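Local atomic coordinates of protein Pcdhgb2 (Mus musculus, PDB entry 5SZR), a protein that probably mediates calcium-dependent cell adhesion and may help establish and maintain specific neuronal connections in the brain. Residues F155-K158 / Y164-L167. Residues are numbered along the deposited sequence; the frame is centred on the assembly and turned at random.
Sequences FVLK and YYKL
An antiparallel beta hairpin in the second of this chain's four cadherin domains, extracellular domain 4 of the protein, brings Lys158 against Lys166 and Leu157 against Leu167, the N-to-C directions of the two short segments differing by 156°. Lys158 and Lys166 form a hydrogen-bonded pair. Lys158 N reaches Lys166 O at 2.8 Å, nearly straight with 176° at the hydrogen. Lys166 N returns to Lys158 O at 2.7 Å, lying in the carbonyl plane. Lys158 O is also approached by Tyr165 CA in a C-H...O contact of 3.2 Å. Leu157 and Leu167 make the neighbouring non-hydrogen-bonded pair, with a CA-CA separation of 4.7 Å, and here the side chains carry the contact. Leu157 CD2 meets Leu167 CD1 at 3.8 Å, and the same methyl of Leu157 lies 4.0 Å from Tyr165 CB. With CG of Leu167 anti to the backbone nitrogen (chi1 -177°), its CD1 branch is carried to the partner strand, where Leu167 CD1 also reaches Phe155 CB at 4.0 Å. Leu157 CD1 comes obliquely to the Tyr165 ring, 4.1 Å from Tyr165 CD1.

The pairing joins edge strand 155-159 to strand 164-169 in the four-stranded antiparallel sheet of the Greek-key sandwich. Strand 128-135 continues that sheet on the other side of 164-169, through backbone hydrogen bonds of Tyr165 with Ile132 and of Leu167 with Ile129 and Ala130. The leucine face turns to the opposite sheet: Leu157 and Leu167 touch Val149, Leu167 also packs on Ile201, and Phe155 meets the Tyr181 ring edge-to-face. Tyr165 OH makes a weak hydrogen bond to Cys147 N, a link between the two sheets. On the other face, the exposed side chains of Lys158 and Lys166 lead away from the partner strand.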
ATOM      1  N   PHE A 155      -5.849 -18.155 -12.275  1.00 71.73           N
ATOM      2  CA  PHE A 155      -6.362 -19.356 -11.631  1.00 69.11           C
ATOM      3  C   PHE A 155      -6.791 -20.345 -12.704  1.00 69.99           C
ATOM      4  O   PHE A 155      -7.488 -19.973 -13.653  1.00 71.24           O
ATOM      5  CB  PHE A 155      -7.529 -19.021 -10.697  1.00 68.69           C
ATOM      6  CG  PHE A 155      -7.223 -17.919  -9.727  1.00 69.76           C
ATOM      7  CD1 PHE A 155      -6.293 -18.107  -8.721  1.00 68.84           C
ATOM      8  CD2 PHE A 155      -7.860 -16.692  -9.822  1.00 72.28           C
ATOM      9  CE1 PHE A 155      -6.001 -17.093  -7.825  1.00 70.25           C
ATOM     10  CE2 PHE A 155      -7.574 -15.671  -8.926  1.00 72.87           C
ATOM     11  CZ  PHE A 155      -6.643 -15.873  -7.927  1.00 71.74           C
ATOM     12  N   VAL A 156      -6.367 -21.598 -12.553  1.00 68.18           N
ATOM     13  CA  VAL A 156      -6.554 -22.628 -13.566  1.00 67.97           C
ATOM     14  C   VAL A 156      -7.184 -23.853 -12.915  1.00 65.28           C
ATOM     15  O   VAL A 156      -6.886 -24.174 -11.759  1.00 62.00           O
ATOM     16  CB  VAL A 156      -5.215 -22.990 -14.247  1.00 68.64           C
ATOM     17  CG1 VAL A 156      -5.391 -24.141 -15.229  1.00 71.82           C
ATOM     18  CG2 VAL A 156      -4.645 -21.777 -14.954  1.00 69.68           C
ATOM     19  N   LEU A 157      -8.067 -24.523 -13.655  1.00 65.73           N
ATOM     20  CA  LEU A 157      -8.693 -25.764 -13.210  1.00 65.43           C
ATOM     21  C   LEU A 157      -7.889 -26.956 -13.712  1.00 65.38           C
ATOM     22  O   LEU A 157      -7.677 -27.100 -14.920  1.00 63.04           O
ATOM     23  CB  LEU A 157     -10.129 -25.865 -13.719  1.00 67.51           C
ATOM     24  CG  LEU A 157     -11.237 -25.199 -12.910  1.00 67.11           C
ATOM     25  CD1 LEU A 157     -12.589 -25.681 -13.412  1.00 59.78           C
ATOM     26  CD2 LEU A 157     -11.073 -25.472 -11.421  1.00 64.87           C
ATOM     27  N   LYS A 158      -7.451 -27.808 -12.793  1.00 65.02           N
ATOM     28  CA  LYS A 158      -6.774 -29.050 -13.133  1.00 70.33           C
ATOM     29  C   LYS A 158      -7.726 -30.209 -12.873  1.00 71.76           C
ATOM     30  O   LYS A 158      -8.332 -30.289 -11.799  1.00 69.10           O
ATOM     31  CB  LYS A 158      -5.488 -29.222 -12.323  1.00 73.02           C
ATOM     32  CG  LYS A 158      -4.528 -28.041 -12.400  1.00 77.17           C
ATOM     33  CD  LYS A 158      -3.864 -27.922 -13.767  1.00 82.02           C
ATOM     34  CE  LYS A 158      -2.737 -26.896 -13.729  1.00 82.13           C
ATOM     35  NZ  LYS A 158      -2.050 -26.743 -15.040  1.00 86.45           N
ATOM     36  N   TYR A 164     -13.896 -34.303 -10.951  1.00 71.57           N
ATOM     37  CA  TYR A 164     -13.103 -33.761  -9.851  1.00 69.16           C
ATOM     38  C   TYR A 164     -12.059 -32.795 -10.393  1.00 66.62           C
ATOM     39  O   TYR A 164     -11.311 -33.133 -11.320  1.00 67.70           O
ATOM     40  CB  TYR A 164     -12.429 -34.881  -9.051  1.00 70.34           C
ATOM     41  CG  TYR A 164     -13.402 -35.702  -8.238  1.00 71.32           C
ATOM     42  CD1 TYR A 164     -13.714 -35.351  -6.929  1.00 70.69           C
ATOM     43  CD2 TYR A 164     -14.018 -36.822  -8.780  1.00 72.13           C
ATOM     44  CE1 TYR A 164     -14.608 -36.097  -6.185  1.00 71.29           C
ATOM     45  CE2 TYR A 164     -14.910 -37.571  -8.045  1.00 72.69           C
ATOM     46  CZ  TYR A 164     -15.201 -37.206  -6.749  1.00 72.97           C
ATOM     47  OH  TYR A 164     -16.093 -37.953  -6.018  1.00 75.72           O
ATOM     48  N   TYR A 165     -12.007 -31.599  -9.815  1.00 63.67           N
ATOM     49  CA  TYR A 165     -11.081 -30.567 -10.249  1.00 62.06           C
ATOM     50  C   TYR A 165     -10.334 -29.992  -9.056  1.00 59.90           C
ATOM     51  O   TYR A 165     -10.834 -29.989  -7.927  1.00 56.50           O
ATOM     52  CB  TYR A 165     -11.797 -29.423 -10.985  1.00 62.21           C
ATOM     53  CG  TYR A 165     -12.516 -29.822 -12.258  1.00 64.82           C
ATOM     54  CD1 TYR A 165     -11.889 -29.726 -13.494  1.00 65.40           C
ATOM     55  CD2 TYR A 165     -13.827 -30.274 -12.225  1.00 65.58           C
ATOM     56  CE1 TYR A 165     -12.543 -30.076 -14.655  1.00 66.34           C
ATOM     57  CE2 TYR A 165     -14.489 -30.630 -13.383  1.00 68.52           C
ATOM     58  CZ  TYR A 165     -13.845 -30.527 -14.597  1.00 70.14           C
ATOM     59  OH  TYR A 165     -14.508 -30.884 -15.757  1.00 74.42           O
ATOM     60  N   LYS A 166      -9.127 -29.503  -9.321  1.00 61.72           N
ATOM     61  CA  LYS A 166      -8.374 -28.693  -8.375  1.00 62.29           C
ATOM     62  C   LYS A 166      -8.203 -27.311  -8.984  1.00 62.02           C
ATOM     63  O   LYS A 166      -7.711 -27.184 -10.110  1.00 64.70           O
ATOM     64  CB  LYS A 166      -7.013 -29.316  -8.054  1.00 65.90           C
ATOM     65  CG  LYS A 166      -7.096 -30.582  -7.228  1.00 70.90           C
ATOM     66  CD  LYS A 166      -5.719 -31.083  -6.837  1.00 77.36           C
ATOM     67  CE  LYS A 166      -5.795 -32.478  -6.232  1.00 84.39           C
ATOM     68  NZ  LYS A 166      -4.467 -32.947  -5.749  1.00 91.06           N
ATOM     69  N   LEU A 167      -8.641 -26.287  -8.255  1.00 58.30           N
ATOM     70  CA  LEU A 167      -8.391 -24.905  -8.645  1.00 57.67           C
ATOM     71  C   LEU A 167      -7.011 -24.503  -8.142  1.00 56.78           C
ATOM     72  O   LEU A 167      -6.763 -24.509  -6.930  1.00 57.50           O
ATOM     73  CB  LEU A 167      -9.466 -23.985  -8.075  1.00 56.66           C
ATOM     74  CG  LEU A 167      -9.362 -22.511  -8.473  1.00 57.21           C
ATOM     75  CD1 LEU A 167      -9.543 -22.354  -9.978  1.00 58.44           C
ATOM     76  CD2 LEU A 167     -10.381 -21.675  -7.714  1.00 56.16           C
TER